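PDB 4DGF: sulfate transporter sulfate transporter family protein from Wolinella succinogenes, which probably carries sulfate or related anions across the membrane as a SulP-family transporter, the present chain being its cytoplasmic STAS domain. Local coordinates for residues W74-Q77 with E78-E81. Sequence-based numbering, arbitrary orientation. Where two conformers were deposited one is given.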
# COMPACT_ATOMS: atom_id res chain seq x y z
N TRP A 74 -7.71 2.03 -6.65
CA TRP A 74 -8.47 0.88 -7.17
C TRP A 74 -7.74 0.31 -8.37
O TRP A 74 -7.63 -0.97 -8.51
CB TRP A 74 -9.84 1.27 -7.79
CG TRP A 74 -10.94 1.39 -6.79
CD1 TRP A 74 -11.63 2.54 -6.39
CD2 TRP A 74 -11.57 0.32 -6.05
NE1 TRP A 74 -12.61 2.23 -5.51
CE2 TRP A 74 -12.61 0.96 -5.22
CE3 TRP A 74 -11.40 -1.07 -5.99
CZ2 TRP A 74 -13.46 0.22 -4.36
CZ3 TRP A 74 -12.22 -1.78 -5.11
CH2 TRP A 74 -13.23 -1.15 -4.32
N GLU A 75 -7.29 1.18 -9.27
CA GLU A 75 -6.65 0.63 -10.46
C GLU A 75 -5.28 0.04 -10.09
O GLU A 75 -4.82 -0.89 -10.73
CB GLU A 75 -6.55 1.68 -11.58
CG GLU A 75 -5.35 2.57 -11.43
CD GLU A 75 -5.07 3.42 -12.68
OE1 GLU A 75 -5.00 2.83 -13.81
OE2 GLU A 75 -4.89 4.67 -12.51
N PHE A 76 -4.65 0.51 -9.01
CA PHE A 76 -3.42 -0.07 -8.62
C PHE A 76 -3.65 -1.49 -8.06
O PHE A 76 -2.85 -2.42 -8.34
CB PHE A 76 -2.68 0.80 -7.60
CG PHE A 76 -1.32 0.27 -7.29
CD1 PHE A 76 -0.30 0.34 -8.20
CD2 PHE A 76 -1.07 -0.33 -6.07
CE1 PHE A 76 0.95 -0.19 -7.92
CE2 PHE A 76 0.19 -0.87 -5.78
CZ PHE A 76 1.18 -0.84 -6.73
N GLN A 77 -4.68 -1.63 -7.24
CA GLN A 77 -5.00 -2.96 -6.70
C GLN A 77 -5.35 -3.96 -7.83
O GLN A 77 -4.94 -5.08 -7.76
CB GLN A 77 -6.13 -2.73 -5.66
CG GLN A 77 -6.54 -3.93 -4.87
CD GLN A 77 -7.55 -4.78 -5.52
OE1 GLN A 77 -8.47 -4.27 -6.17
NE2 GLN A 77 -7.48 -6.11 -5.27
N GLU A 78 -6.01 -3.50 -8.87
CA GLU A 78 -6.29 -4.29 -10.11
C GLU A 78 -5.06 -4.71 -10.83
O GLU A 78 -4.96 -5.91 -11.20
CB GLU A 78 -7.23 -3.54 -11.03
CG GLU A 78 -8.63 -3.54 -10.40
CD GLU A 78 -9.67 -3.06 -11.38
OE1 GLU A 78 -9.55 -3.40 -12.59
OE2 GLU A 78 -10.61 -2.33 -10.93
N SER A 79 -4.09 -3.79 -10.98
CA SER A 79 -2.80 -4.12 -11.50
C SER A 79 -2.07 -5.18 -10.66
O SER A 79 -1.41 -6.10 -11.19
CB SER A 79 -1.95 -2.86 -11.80
OG SER A 79 -1.32 -2.41 -10.61
N CYS A 80 -2.19 -5.12 -9.35
CA CYS A 80 -1.53 -6.13 -8.49
C CYS A 80 -2.16 -7.52 -8.70
O CYS A 80 -1.46 -8.52 -8.87
CB CYS A 80 -1.67 -5.69 -7.02
SG CYS A 80 -0.54 -4.36 -6.51
N GLU A 81 -3.48 -7.55 -8.81
CA GLU A 81 -4.11 -8.84 -9.03
C GLU A 81 -3.76 -9.41 -10.37
O GLU A 81 -3.52 -10.63 -10.42
CB GLU A 81 -5.63 -8.69 -9.05
CG GLU A 81 -6.21 -8.15 -7.79
CD GLU A 81 -7.74 -8.28 -7.87
OE1 GLU A 81 -8.32 -9.06 -7.05
OE2 GLU A 81 -8.34 -7.63 -8.78
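Cys80 lies one turn along helix 67-83 from Phe76 and sets its sulfur obliquely against the ring, SG 3.6 Å from Phe76 CE2, a sulfur-aromatic contact. Phe76 CG stands anti to the backbone N (chi1 -174°), which carries the ring along the helix to meet both Cys80 SG and, at CD1, Ser79 OG. Phe76 O on this packed side is gripped twice: Cys80 N donates the regular helical bond at 3.0 Å, while the Ser79 hydroxyl, turned back over the preceding turn, donates a shorter one, OG to O 2.7 Å, approaching at a C=O...O angle of 122°. The flank carrying Glu78 and Glu81 opens to solvent. Buried Gln77 lies at its border and bends at chi2, bringing NE2 to 3.4 Å from CD of exposed Glu81, with amide and carboxylate planes 49° apart. Exposed Glu78 runs out past Trp74 O, its CG 3.3 Å from that oxygen, which also accepts the Glu78 N-H. In the beta-alpha-beta unit formed by strand 54-58, helix 67-83 and strand 86-90, Phe76 packs edge-to-face with Phe55 and, with Gln77 and Cys80, touches Leu87; Trp74 and Gln77 reach helix 105-109, while Ser79 and Cys80 meet Leu45.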